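Local coordinates for disulfide isomerase DsbG N-terminal domain-containing protein (Helicobacter pylori, PDB 3TDG) that probably works as a thiol-disulfide oxidoreductase of the DsbG type, reducing or rearranging disulfide bonds through a thioredoxin-fold domain, at residues R48-K53 and M63-D68; T71-P76 and A116-S121; A133-E138 and R179-G184; Y152-P157 and V257-H262. One frame throughout, in Å; residues are numbered along the deposited sequence.

Contact 1 of 4, residues R48-K53 and M63-D68; sequences RILEIK and MVVIED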
loop_
_atom_site.group_PDB
_atom_site.type_symbol
_atom_site.label_atom_id
_atom_site.label_comp_id
_atom_site.label_asym_id
_atom_site.label_seq_id
_atom_site.Cartn_x
_atom_site.Cartn_y
_atom_site.Cartn_z
ATOM N N ARG A 48 6.921 15.906 22.318
ATOM C CA ARG A 48 6.162 16.483 23.414
ATOM C C ARG A 48 5.334 15.384 24.072
ATOM O O ARG A 48 4.647 14.645 23.377
ATOM C CB ARG A 48 5.254 17.594 22.871
ATOM C CG ARG A 48 4.604 18.451 23.952
ATOM C CD ARG A 48 4.044 19.752 23.359
ATOM N NE ARG A 48 3.045 19.480 22.324
ATOM C CZ ARG A 48 1.741 19.305 22.547
ATOM N NH1 ARG A 48 1.240 19.383 23.781
ATOM N NH2 ARG A 48 0.927 19.051 21.528
ATOM N N ILE A 49 5.401 15.271 25.397
ATOM C CA ILE A 49 4.654 14.239 26.121
ATOM C C ILE A 49 3.207 14.693 26.340
ATOM O O ILE A 49 2.979 15.781 26.865
ATOM C CB ILE A 49 5.314 13.905 27.485
ATOM C CG1 ILE A 49 6.701 13.291 27.277
ATOM C CG2 ILE A 49 4.424 12.957 28.310
ATOM C CD1 ILE A 49 7.536 13.238 28.550
ATOM N N LEU A 50 2.238 13.863 25.936
ATOM C CA LEU A 50 0.816 14.221 26.049
ATOM C C LEU A 50 0.062 13.485 27.161
ATOM O O LEU A 50 -0.863 14.037 27.748
ATOM C CB LEU A 50 0.078 13.987 24.726
ATOM C CG LEU A 50 0.662 14.577 23.444
ATOM C CD1 LEU A 50 0.066 13.851 22.247
ATOM C CD2 LEU A 50 0.411 16.073 23.353
ATOM N N GLU A 51 0.446 12.244 27.443
ATOM C CA GLU A 51 -0.345 11.381 28.312
ATOM C C GLU A 51 0.547 10.314 28.951
ATOM O O GLU A 51 1.390 9.709 28.273
ATOM C CB GLU A 51 -1.457 10.737 27.472
ATOM C CG GLU A 51 -2.565 10.060 28.243
ATOM C CD GLU A 51 -3.472 9.202 27.346
ATOM O OE1 GLU A 51 -3.663 9.533 26.154
ATOM O OE2 GLU A 51 -3.998 8.184 27.840
ATOM N N ILE A 52 0.383 10.101 30.254
ATOM C CA ILE A 52 1.066 8.999 30.952
ATOM C C ILE A 52 0.045 8.177 31.742
ATOM O O ILE A 52 -0.740 8.737 32.505
ATOM C CB ILE A 52 2.185 9.500 31.907
ATOM C CG1 ILE A 52 3.237 10.322 31.147
ATOM C CG2 ILE A 52 2.853 8.322 32.635
ATOM C CD1 ILE A 52 4.076 11.259 32.052
ATOM N N LYS A 53 0.043 6.860 31.547
ATOM C CA LYS A 53 -0.887 5.960 32.236
ATOM C C LYS A 53 -0.165 4.710 32.749
ATOM O O LYS A 53 0.709 4.185 32.060
ATOM C CB LYS A 53 -2.034 5.539 31.312
ATOM C CG LYS A 53 -3.024 6.634 30.978
ATOM C CD LYS A 53 -3.666 7.207 32.237
ATOM C CE LYS A 53 -4.401 8.492 31.922
ATOM N NZ LYS A 53 -5.273 8.283 30.737
ATOM N N MET A 63 2.521 3.536 30.146
ATOM C CA MET A 63 2.014 3.871 28.826
ATOM C C MET A 63 2.161 5.376 28.622
ATOM O O MET A 63 1.656 6.164 29.422
ATOM C CB MET A 63 0.556 3.443 28.699
ATOM C CG MET A 63 0.081 3.220 27.272
ATOM S SD MET A 63 -0.417 4.736 26.461
ATOM C CE MET A 63 -1.914 5.146 27.367
ATOM N N VAL A 64 2.877 5.761 27.561
ATOM C CA VAL A 64 3.108 7.167 27.228
ATOM C C VAL A 64 2.713 7.448 25.777
ATOM O O VAL A 64 3.084 6.694 24.862
ATOM C CB VAL A 64 4.597 7.563 27.441
ATOM C CG1 VAL A 64 4.822 9.050 27.184
ATOM C CG2 VAL A 64 5.065 7.214 28.865
ATOM N N VAL A 65 1.943 8.509 25.572
ATOM C CA VAL A 65 1.681 9.027 24.230
ATOM C C VAL A 65 2.460 10.329 24.047
ATOM O O VAL A 65 2.478 11.182 24.946
ATOM C CB VAL A 65 0.170 9.218 23.965
ATOM C CG1 VAL A 65 -0.093 9.755 22.537
ATOM C CG2 VAL A 65 -0.547 7.884 24.159
ATOM N N ILE A 66 3.115 10.455 22.893
ATOM C CA ILE A 66 3.931 11.612 22.559
ATOM C C ILE A 66 3.449 12.203 21.245
ATOM O O ILE A 66 2.745 11.537 20.495
ATOM C CB ILE A 66 5.466 11.272 22.487
ATOM C CG1 ILE A 66 5.797 10.256 21.386
ATOM C CG2 ILE A 66 6.018 10.837 23.864
ATOM C CD1 ILE A 66 5.926 10.892 19.962
ATOM N N GLU A 67 3.816 13.458 20.984
ATOM C CA GLU A 67 3.549 14.104 19.709
ATOM C C GLU A 67 4.855 14.258 18.946
ATOM O O GLU A 67 5.811 14.796 19.479
ATOM C CB GLU A 67 2.956 15.489 19.941
ATOM C CG GLU A 67 2.576 16.206 18.654
ATOM C CD GLU A 67 2.334 17.684 18.885
ATOM O OE1 GLU A 67 3.264 18.383 19.356
ATOM O OE2 GLU A 67 1.206 18.140 18.605
ATOM N N ASP A 68 4.899 13.760 17.714
ATOM C CA ASP A 68 6.062 13.944 16.842
ATOM C C ASP A 68 6.100 15.440 16.428
ATOM O O ASP A 68 5.113 15.956 15.939
ATOM C CB ASP A 68 5.913 13.016 15.630
ATOM C CG ASP A 68 7.050 13.163 14.609
ATOM O OD1 ASP A 68 7.444 14.297 14.275
ATOM O OD2 ASP A 68 7.522 12.127 14.117
#
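R48-K53 and M63-D68 run antiparallel as the two arms of a beta hairpin, their axes 143° apart, with R48 facing E67 and K53 facing M63 through backbone hydrogen bonds. A classic beta bulge breaks the ladder midway: L50 and E51 both stand opposite V65, whose O takes a firm bond from L50 N (2.9 Å) and a weak one from E51 N. The register therefore slips by one residue between I49 and E51. On one face of the sheet I49, I52, V64 and I66 form an apolar row in which I49 CG2 meets V64 CG1 at 4.1 Å, and helix 33-43 packs on I49. The other face carries charge at both ends and turns M63 and V65 toward helix 98-129. There E51 stretches out alongside V65, its CG anti to the backbone N (chi1 -167°), and its carboxylate pairs with K110 of that helix and with K53 NZ. CE of M63 rests against both E51 OE2 (3.7 Å) and K53 CB. At the open end of the hairpin, R48 and E67 form a salt bridge, their guanidinium and carboxylate planes 75° apart; R48 NE approaches E67 OE1 at 3.2 Å from above the carboxylate plane.

Contact 2 of 4, residues T71-P76 and A116-S121; sequences TKYNIP and ATQQNS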
loop_
_atom_site.group_PDB
_atom_site.type_symbol
_atom_site.label_atom_id
_atom_site.label_comp_id
_atom_site.label_asym_id
_atom_site.label_seq_id
_atom_site.Cartn_x
_atom_site.Cartn_y
_atom_site.Cartn_z
ATOM N N THR A 71 5.485 15.713 12.179
ATOM C CA THR A 71 4.229 15.262 11.590
ATOM C C THR A 71 3.010 15.625 12.438
ATOM O O THR A 71 1.880 15.593 11.944
ATOM C CB THR A 71 4.242 13.740 11.421
ATOM O OG1 THR A 71 4.417 13.131 12.710
ATOM C CG2 THR A 71 5.375 13.284 10.443
ATOM N N LYS A 72 3.250 15.958 13.708
ATOM C CA LYS A 72 2.199 16.150 14.725
ATOM C C LYS A 72 1.406 14.856 15.034
ATOM O O LYS A 72 0.435 14.896 15.789
ATOM C CB LYS A 72 1.239 17.316 14.380
ATOM C CG LYS A 72 1.917 18.624 13.949
ATOM C CD LYS A 72 2.772 19.182 15.062
ATOM C CE LYS A 72 3.512 20.421 14.596
ATOM N NZ LYS A 72 4.583 20.718 15.576
ATOM N N TYR A 73 1.840 13.722 14.473
ATOM C CA TYR A 73 1.253 12.419 14.796
ATOM C C TYR A 73 1.423 12.102 16.277
ATOM O O TYR A 73 2.461 12.418 16.877
ATOM C CB TYR A 73 1.860 11.301 13.939
ATOM C CG TYR A 73 1.509 11.405 12.469
ATOM C CD1 TYR A 73 0.323 12.016 12.058
ATOM C CD2 TYR A 73 2.342 10.865 11.489
ATOM C CE1 TYR A 73 -0.017 12.104 10.718
ATOM C CE2 TYR A 73 2.007 10.952 10.134
ATOM C CZ TYR A 73 0.831 11.580 9.765
ATOM O OH TYR A 73 0.466 11.682 8.442
ATOM N N ASN A 74 0.373 11.530 16.871
ATOM C CA ASN A 74 0.424 11.060 18.244
ATOM C C ASN A 74 0.886 9.618 18.226
ATOM O O ASN A 74 0.325 8.796 17.502
ATOM C CB ASN A 74 -0.938 11.154 18.922
ATOM C CG ASN A 74 -1.363 12.584 19.212
ATOM O OD1 ASN A 74 -0.885 13.549 18.596
ATOM N ND2 ASN A 74 -2.287 12.723 20.145
ATOM N N ILE A 75 1.907 9.314 19.021
ATOM C CA ILE A 75 2.546 8.004 18.985
ATOM C C ILE A 75 2.501 7.417 20.389
ATOM O O ILE A 75 3.007 8.035 21.331
ATOM C CB ILE A 75 4.030 8.108 18.536
ATOM C CG1 ILE A 75 4.168 8.931 17.232
ATOM C CG2 ILE A 75 4.680 6.704 18.431
ATOM C CD1 ILE A 75 3.523 8.257 15.990
ATOM N N PRO A 76 1.864 6.239 20.539
ATOM C CA PRO A 76 1.815 5.522 21.811
ATOM C C PRO A 76 3.033 4.631 22.051
ATOM O O PRO A 76 3.504 3.934 21.147
ATOM C CB PRO A 76 0.525 4.699 21.689
ATOM C CG PRO A 76 0.433 4.399 20.239
ATOM C CD PRO A 76 0.921 5.673 19.557
ATOM N N ALA A 116 -5.251 10.195 11.512
ATOM C CA ALA A 116 -6.001 10.212 10.254
ATOM C C ALA A 116 -6.471 11.634 9.901
ATOM O O ALA A 116 -6.345 12.058 8.751
ATOM C CB ALA A 116 -7.188 9.223 10.291
ATOM N N THR A 117 -6.991 12.365 10.887
ATOM C CA THR A 117 -7.402 13.770 10.703
ATOM C C THR A 117 -6.214 14.694 10.389
ATOM O O THR A 117 -6.310 15.570 9.518
ATOM C CB THR A 117 -8.107 14.326 11.959
ATOM O OG1 THR A 117 -9.245 13.514 12.250
ATOM C CG2 THR A 117 -8.579 15.763 11.744
ATOM N N GLN A 118 -5.115 14.506 11.126
ATOM C CA GLN A 118 -3.906 15.302 10.929
ATOM C C GLN A 118 -3.373 15.110 9.499
ATOM O O GLN A 118 -3.043 16.081 8.821
ATOM C CB GLN A 118 -2.843 14.941 11.982
ATOM C CG GLN A 118 -1.499 15.640 11.784
ATOM C CD GLN A 118 -1.627 17.160 11.821
ATOM O OE1 GLN A 118 -2.284 17.718 12.701
ATOM N NE2 GLN A 118 -0.990 17.834 10.861
ATOM N N GLN A 119 -3.326 13.857 9.047
ATOM C CA GLN A 119 -2.860 13.520 7.711
ATOM C C GLN A 119 -3.770 14.134 6.659
ATOM O O GLN A 119 -3.310 14.606 5.620
ATOM C CB GLN A 119 -2.831 12.003 7.546
ATOM C CG GLN A 119 -2.339 11.485 6.193
ATOM C CD GLN A 119 -2.346 9.965 6.126
ATOM O OE1 GLN A 119 -1.324 9.331 5.868
ATOM N NE2 GLN A 119 -3.503 9.371 6.383
ATOM N N ASN A 120 -5.071 14.121 6.936
ATOM C CA ASN A 120 -6.024 14.712 6.013
ATOM C C ASN A 120 -5.829 16.233 5.898
ATOM O O ASN A 120 -5.838 16.774 4.800
ATOM C CB ASN A 120 -7.467 14.360 6.397
ATOM C CG ASN A 120 -8.402 14.478 5.226
ATOM O OD1 ASN A 120 -8.352 13.670 4.300
ATOM N ND2 ASN A 120 -9.248 15.500 5.244
ATOM N N SER A 121 -5.631 16.910 7.028
ATOM C CA SER A 121 -5.350 18.347 7.009
ATOM C C SER A 121 -4.083 18.675 6.210
ATOM O O SER A 121 -4.084 19.596 5.381
ATOM C CB SER A 121 -5.262 18.922 8.426
ATOM O OG SER A 121 -6.547 18.935 9.028
HETATM O O HOH W 1 1.177 15.892 9.354
HETATM O O HOH W 2 1.718 9.852 7.133
#
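A chi1 of -67° sets the ring of Y73 beside its own backbone N and sends its hydroxyl end across to the helix, where Q118 reaches back with CG anti to N (chi1 175°), which brings CG within 3.4 Å of T71 O. The chain then bends at chi2, and the bend carries CD to 3.8 Å from K72 CB. The ring of Y73 and the Q118 amide are inclined at 66°, with CE1 approaching Q118 CG. Q119, by contrast, is extended, and the Y73 hydroxyl rests against the start of its chain, OH to CB 3.4 Å, while ring and amide planes stand almost perpendicular.

The turn that presents these groups is an ST turn, in which T71 OG1 accepts from Y73 N, and T71 CB lies over the rim of one face of the tyrosine ring. It leads into strand 74-79 of the antiparallel sheet, and the partner is the long helix 98-129, which runs from that sheet toward the thioredoxin-like part of the chain. No direct hydrogen bond crosses the contact; water mediates instead. One water donates to T71 O (2.7 Å) and accepts from Q118 NE2. A second lies 2.6 Å from Y73 OH and donates weakly to Q119 OE1. Just beyond, N115 of the same helix touches the Y73 side chain and accepts from N74 N through its OD1.

Contact 3 of 4, residues A133-E138 and R179-G184; sequences ADYAIE and RMVVVG. With FMT (formic acid), chain C.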
loop_
_atom_site.group_PDB
_atom_site.type_symbol
_atom_site.label_atom_id
_atom_site.label_comp_id
_atom_site.label_asym_id
_atom_site.label_seq_id
_atom_site.Cartn_x
_atom_site.Cartn_y
_atom_site.Cartn_z
ATOM N N ALA A 133 0.015 30.288 -8.098
ATOM C CA ALA A 133 -0.122 31.432 -7.194
ATOM C C ALA A 133 -1.118 32.502 -7.636
ATOM O O ALA A 133 -1.680 33.225 -6.796
ATOM C CB ALA A 133 1.240 32.047 -6.946
ATOM N N ASP A 134 -1.320 32.631 -8.947
ATOM C CA ASP A 134 -2.278 33.602 -9.470
ATOM C C ASP A 134 -3.694 33.003 -9.646
ATOM O O ASP A 134 -4.619 33.713 -10.016
ATOM C CB ASP A 134 -1.782 34.164 -10.815
ATOM C CG ASP A 134 -1.569 33.086 -11.857
ATOM O OD1 ASP A 134 -1.795 33.364 -13.052
ATOM O OD2 ASP A 134 -1.198 31.947 -11.505
ATOM N N TYR A 135 -3.843 31.704 -9.391
ATOM C CA TYR A 135 -5.076 31.004 -9.729
ATOM C C TYR A 135 -6.243 31.385 -8.793
ATOM O O TYR A 135 -7.348 31.737 -9.268
ATOM C CB TYR A 135 -4.851 29.491 -9.789
ATOM C CG TYR A 135 -5.992 28.761 -10.460
ATOM C CD1 TYR A 135 -5.934 28.449 -11.821
ATOM C CD2 TYR A 135 -7.137 28.406 -9.747
ATOM C CE1 TYR A 135 -6.960 27.807 -12.452
ATOM C CE2 TYR A 135 -8.199 27.759 -10.372
ATOM C CZ TYR A 135 -8.101 27.459 -11.724
ATOM O OH TYR A 135 -9.119 26.803 -12.368
ATOM N N ALA A 136 -5.999 31.343 -7.478
ATOM C CA ALA A 136 -7.050 31.649 -6.500
ATOM C C ALA A 136 -7.384 33.108 -6.562
ATOM O O ALA A 136 -6.499 33.928 -6.820
ATOM C CB ALA A 136 -6.616 31.281 -5.066
ATOM N N ILE A 137 -8.656 33.428 -6.308
ATOM C CA ILE A 137 -9.107 34.800 -6.238
ATOM C C ILE A 137 -9.205 35.153 -4.778
ATOM O O ILE A 137 -10.131 34.707 -4.084
ATOM C CB ILE A 137 -10.492 34.998 -6.876
ATOM C CG1 ILE A 137 -10.466 34.576 -8.340
ATOM C CG2 ILE A 137 -10.968 36.453 -6.703
ATOM C CD1 ILE A 137 -11.792 34.106 -8.846
ATOM N N GLU A 138 -8.255 35.951 -4.310
ATOM C CA GLU A 138 -8.206 36.320 -2.905
ATOM C C GLU A 138 -8.954 37.628 -2.647
ATOM O O GLU A 138 -8.618 38.673 -3.203
ATOM C CB GLU A 138 -6.752 36.392 -2.413
ATOM C CG GLU A 138 -6.652 36.639 -0.911
ATOM C CD GLU A 138 -5.240 36.527 -0.361
ATOM O OE1 GLU A 138 -4.591 35.465 -0.500
ATOM O OE2 GLU A 138 -4.791 37.504 0.255
ATOM N N ARG A 179 -10.196 32.818 -0.223
ATOM C CA ARG A 179 -9.516 32.419 -1.446
ATOM C C ARG A 179 -10.411 31.478 -2.248
ATOM O O ARG A 179 -10.463 30.264 -1.996
ATOM C CB ARG A 179 -8.170 31.761 -1.154
ATOM C CG ARG A 179 -7.188 32.707 -0.458
ATOM C CD ARG A 179 -5.854 32.065 -0.220
ATOM N NE ARG A 179 -4.971 33.014 0.457
ATOM C CZ ARG A 179 -3.881 32.684 1.137
ATOM N NH1 ARG A 179 -3.510 31.415 1.238
ATOM N NH2 ARG A 179 -3.156 33.638 1.704
ATOM N N MET A 180 -11.110 32.050 -3.218
ATOM C CA MET A 180 -11.998 31.272 -4.051
ATOM C C MET A 180 -11.226 30.596 -5.207
ATOM O O MET A 180 -10.565 31.265 -6.002
ATOM C CB MET A 180 -13.109 32.174 -4.579
ATOM C CG MET A 180 -14.274 31.402 -5.159
ATOM S SD MET A 180 -15.741 32.422 -5.153
ATOM C CE MET A 180 -16.732 31.542 -6.360
ATOM N N VAL A 181 -11.320 29.272 -5.278
ATOM C CA VAL A 181 -10.644 28.485 -6.294
ATOM C C VAL A 181 -11.711 27.970 -7.264
ATOM O O VAL A 181 -12.475 27.053 -6.924
ATOM C CB VAL A 181 -9.876 27.306 -5.651
ATOM C CG1 VAL A 181 -9.193 26.433 -6.709
ATOM C CG2 VAL A 181 -8.843 27.833 -4.630
ATOM N N VAL A 182 -11.785 28.589 -8.446
ATOM C CA VAL A 182 -12.855 28.306 -9.411
ATOM C C VAL A 182 -12.389 27.223 -10.383
ATOM O O VAL A 182 -11.482 27.444 -11.192
ATOM C CB VAL A 182 -13.347 29.590 -10.150
ATOM C CG1 VAL A 182 -14.544 29.283 -11.080
ATOM C CG2 VAL A 182 -13.746 30.636 -9.156
ATOM N N VAL A 183 -12.985 26.044 -10.263
ATOM C CA VAL A 183 -12.520 24.873 -10.991
ATOM C C VAL A 183 -13.409 24.551 -12.199
ATOM O O VAL A 183 -14.568 24.988 -12.264
ATOM C CB VAL A 183 -12.440 23.637 -10.080
ATOM C CG1 VAL A 183 -11.370 23.846 -8.985
ATOM C CG2 VAL A 183 -13.831 23.330 -9.450
ATOM N N GLY A 184 -12.858 23.779 -13.128
ATOM C CA GLY A 184 -13.601 23.274 -14.280
ATOM C C GLY A 184 -13.926 21.808 -14.071
ATOM O O GLY A 184 -13.496 20.977 -14.849
HETATM C C FMT C . -7.340 38.591 -6.267
HETATM O O1 FMT C . -7.188 39.419 -7.182
HETATM O O2 FMT C . -6.985 37.408 -6.322
HETATM O O HOH W 3 -10.058 30.709 -8.831
#
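Backbone bonds pair I137 with M180 at the edge of the mixed sheet of the thioredoxin-like domain, where short strand 137-139 lies antiparallel to strand 177-182. I137 N bonds to M180 O (2.9 Å), and M180 N returns the bond to I137 O. Beyond this pair the strands part, and a water takes over, donating to Y135 O and M180 O and accepting from V182 N.

Y135 supplies a side-chain bond of its own: with CG anti to the backbone N (chi1 -166°), the ring reaches toward strand 177-182, and its hydroxyl donates to V182 O at 2.7 Å. Apolar contacts fill in around it. The Y135 ring crosses V181 at about a right angle, A136 CB meets V181 CG2, and I137 CD1 touches V182 CG2 on the face covered by helices 188-206 and 211-222.

Charge closes the other end. E138 and R179 lie side by side, their flat groups only 18° apart, and R179 NH1 also bonds to Y152 OH. A formate, probably from the crystallisation liquor, accepts from E138 N. Within the salt bridge a single oxygen, E138 OE1, takes both bonds, one from R179 NE at 2.7 Å and a weak one from R179 NH2 at 3.2 Å.

Contact 4 of 4, residues Y152-P157 and V257-H262; sequences YIVSDP and VPFLYH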
loop_
_atom_site.group_PDB
_atom_site.type_symbol
_atom_site.label_atom_id
_atom_site.label_comp_id
_atom_site.label_asym_id
_atom_site.label_seq_id
_atom_site.Cartn_x
_atom_site.Cartn_y
_atom_site.Cartn_z
ATOM N N TYR A 152 -10.596 28.906 2.243
ATOM C CA TYR A 152 -10.574 28.414 0.881
ATOM C C TYR A 152 -11.961 27.900 0.485
ATOM O O TYR A 152 -12.589 27.158 1.244
ATOM C CB TYR A 152 -9.574 27.273 0.750
ATOM C CG TYR A 152 -8.166 27.720 0.476
ATOM C CD1 TYR A 152 -7.761 28.041 -0.829
ATOM C CD2 TYR A 152 -7.231 27.829 1.510
ATOM C CE1 TYR A 152 -6.457 28.442 -1.094
ATOM C CE2 TYR A 152 -5.917 28.235 1.256
ATOM C CZ TYR A 152 -5.535 28.539 -0.045
ATOM O OH TYR A 152 -4.243 28.951 -0.318
ATOM N N ILE A 153 -12.427 28.302 -0.693
ATOM C CA ILE A 153 -13.682 27.812 -1.250
ATOM C C ILE A 153 -13.453 27.228 -2.653
ATOM O O ILE A 153 -13.184 27.967 -3.598
ATOM C CB ILE A 153 -14.733 28.940 -1.309
ATOM C CG1 ILE A 153 -14.921 29.562 0.081
ATOM C CG2 ILE A 153 -16.086 28.405 -1.886
ATOM C CD1 ILE A 153 -15.943 30.634 0.155
ATOM N N VAL A 154 -13.536 25.912 -2.788
ATOM C CA VAL A 154 -13.419 25.264 -4.096
ATOM C C VAL A 154 -14.828 25.240 -4.691
ATOM O O VAL A 154 -15.766 24.770 -4.046
ATOM C CB VAL A 154 -12.805 23.873 -4.013
ATOM C CG1 VAL A 154 -12.662 23.238 -5.421
ATOM C CG2 VAL A 154 -11.430 23.933 -3.307
ATOM N N SER A 155 -14.965 25.793 -5.896
ATOM C CA SER A 155 -16.259 26.157 -6.450
ATOM C C SER A 155 -16.281 25.985 -7.981
ATOM O O SER A 155 -15.318 26.354 -8.669
ATOM C CB SER A 155 -16.586 27.599 -6.085
ATOM O OG SER A 155 -17.871 27.996 -6.575
ATOM N N ASP A 156 -17.378 25.416 -8.485
ATOM C CA ASP A 156 -17.583 25.189 -9.912
ATOM C C ASP A 156 -18.665 26.174 -10.374
ATOM O O ASP A 156 -19.711 26.283 -9.746
ATOM C CB ASP A 156 -18.006 23.739 -10.151
ATOM C CG ASP A 156 -18.042 23.360 -11.636
ATOM O OD1 ASP A 156 -17.189 22.542 -12.043
ATOM O OD2 ASP A 156 -18.918 23.872 -12.392
ATOM N N PRO A 157 -18.400 26.921 -11.462
ATOM C CA PRO A 157 -19.354 27.932 -11.915
ATOM C C PRO A 157 -20.629 27.384 -12.606
ATOM O O PRO A 157 -21.525 28.176 -12.908
ATOM C CB PRO A 157 -18.525 28.805 -12.870
ATOM C CG PRO A 157 -17.368 27.969 -13.292
ATOM C CD PRO A 157 -17.252 26.774 -12.379
ATOM N N VAL A 257 -17.980 19.759 -4.628
ATOM C CA VAL A 257 -18.044 21.204 -4.443
ATOM C C VAL A 257 -19.466 21.604 -4.020
ATOM O O VAL A 257 -20.397 20.852 -4.253
ATOM C CB VAL A 257 -17.646 21.957 -5.731
ATOM C CG1 VAL A 257 -16.171 21.652 -6.135
ATOM C CG2 VAL A 257 -18.605 21.622 -6.884
ATOM N N PRO A 258 -19.635 22.778 -3.384
ATOM C CA PRO A 258 -18.575 23.671 -2.907
ATOM C C PRO A 258 -17.835 23.022 -1.732
ATOM O O PRO A 258 -18.466 22.433 -0.852
ATOM C CB PRO A 258 -19.334 24.919 -2.446
ATOM C CG PRO A 258 -20.750 24.459 -2.208
ATOM C CD PRO A 258 -20.986 23.311 -3.131
ATOM N N PHE A 259 -16.512 23.107 -1.741
ATOM C CA PHE A 259 -15.691 22.604 -0.649
ATOM C C PHE A 259 -15.090 23.803 0.089
ATOM O O PHE A 259 -14.361 24.608 -0.503
ATOM C CB PHE A 259 -14.605 21.691 -1.212
ATOM C CG PHE A 259 -13.720 21.066 -0.171
ATOM C CD1 PHE A 259 -13.958 19.766 0.264
ATOM C CD2 PHE A 259 -12.633 21.763 0.353
ATOM C CE1 PHE A 259 -13.144 19.166 1.230
ATOM C CE2 PHE A 259 -11.805 21.181 1.317
ATOM C CZ PHE A 259 -12.062 19.879 1.760
ATOM N N LEU A 260 -15.409 23.942 1.373
ATOM C CA LEU A 260 -14.824 25.013 2.169
ATOM C C LEU A 260 -13.749 24.462 3.112
ATOM O O LEU A 260 -13.889 23.356 3.658
ATOM C CB LEU A 260 -15.895 25.776 2.939
ATOM C CG LEU A 260 -16.783 26.766 2.185
ATOM C CD1 LEU A 260 -17.626 26.094 1.093
ATOM C CD2 LEU A 260 -17.695 27.490 3.176
ATOM N N TYR A 261 -12.669 25.213 3.280
ATOM C CA TYR A 261 -11.568 24.787 4.144
ATOM C C TYR A 261 -10.951 25.992 4.833
ATOM O O TYR A 261 -10.423 26.906 4.172
ATOM C CB TYR A 261 -10.520 24.001 3.346
ATOM C CG TYR A 261 -9.316 23.523 4.141
ATOM C CD1 TYR A 261 -9.459 22.652 5.238
ATOM C CD2 TYR A 261 -8.027 23.927 3.789
ATOM C CE1 TYR A 261 -8.340 22.214 5.970
ATOM C CE2 TYR A 261 -6.910 23.499 4.498
ATOM C CZ TYR A 261 -7.066 22.643 5.589
ATOM O OH TYR A 261 -5.943 22.227 6.282
ATOM N N HIS A 262 -11.070 26.015 6.163
ATOM C CA HIS A 262 -10.373 27.001 6.991
ATOM C C HIS A 262 -8.916 26.598 7.083
ATOM O O HIS A 262 -8.603 25.522 7.582
ATOM C CB HIS A 262 -10.997 27.094 8.387
ATOM C CG HIS A 262 -12.329 27.772 8.397
ATOM N ND1 HIS A 262 -12.462 29.144 8.435
ATOM C CD2 HIS A 262 -13.586 27.272 8.343
ATOM C CE1 HIS A 262 -13.744 29.462 8.412
ATOM N NE2 HIS A 262 -14.447 28.344 8.353
#
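I153 and L260 lie side by side on one face of an antiparallel ladder, pointing the same way, so that their branches mesh at two points: I153 CG1 against L260 CG at 4.0 Å, and I153 CG2 against L260 CD1. The strand axes are 166° apart, and four backbone hydrogen bonds hold the register, two between Y152 and Y261 and two between V154 and F259. On the opposite face the side chains of these two pairs meet near the backbone, at their CB atoms. V154 CB meets F259 CB at 4.0 Å, and the F259 ring then leads off from the neighbouring strand. Y152 and Y261 touch through their CB atoms, while the ring of Y152 turns away from the joint.

Beyond the strand proper, V257 fills the hollow beside V154 and D156. It crosses V154 at about a right angle, CG1 to CG1 at 3.9 Å, while CG2, lodged between its own backbone N and carbonyl carbon, bears on D156 CB. The peptide leading into P258 is cis, the hallmark of the loop that faces the CxxC motif in thioredoxin folds; V257 and P258 here touch C162, consistent with this loop lying beside the probable CxxC site. F128 of helix 98-129 stacks on the Y152 ring and touches V154, L124 of that helix packs on F259 and Y261, and strand 177-182 flanks 150-155 on its other side.

In the fold
The four contacts divide between two sheets linked by helix 98-129. Contacts 1 and 2 share the antiparallel sheet, where strands 62-67 and 74-79 are neighbours joined by I66 O and I75 N; contacts 3 and 4 share the mixed one, with V181 N and V183 N bonded to I153 O and S155 O. Contact 3 is the buried one, contacts 1 and 4 are partly buried, and contact 2 is a surface contact. Strand ladders carry 1, 3 and 4, with salt bridges near the ends of 1 and 3, whereas contact 2 combines side-chain packing with water bridges. Contacts 1 and 3 lie about 40 Å apart between centres, and S121 O packs near Y261 OH where contacts 2 and 4 meet.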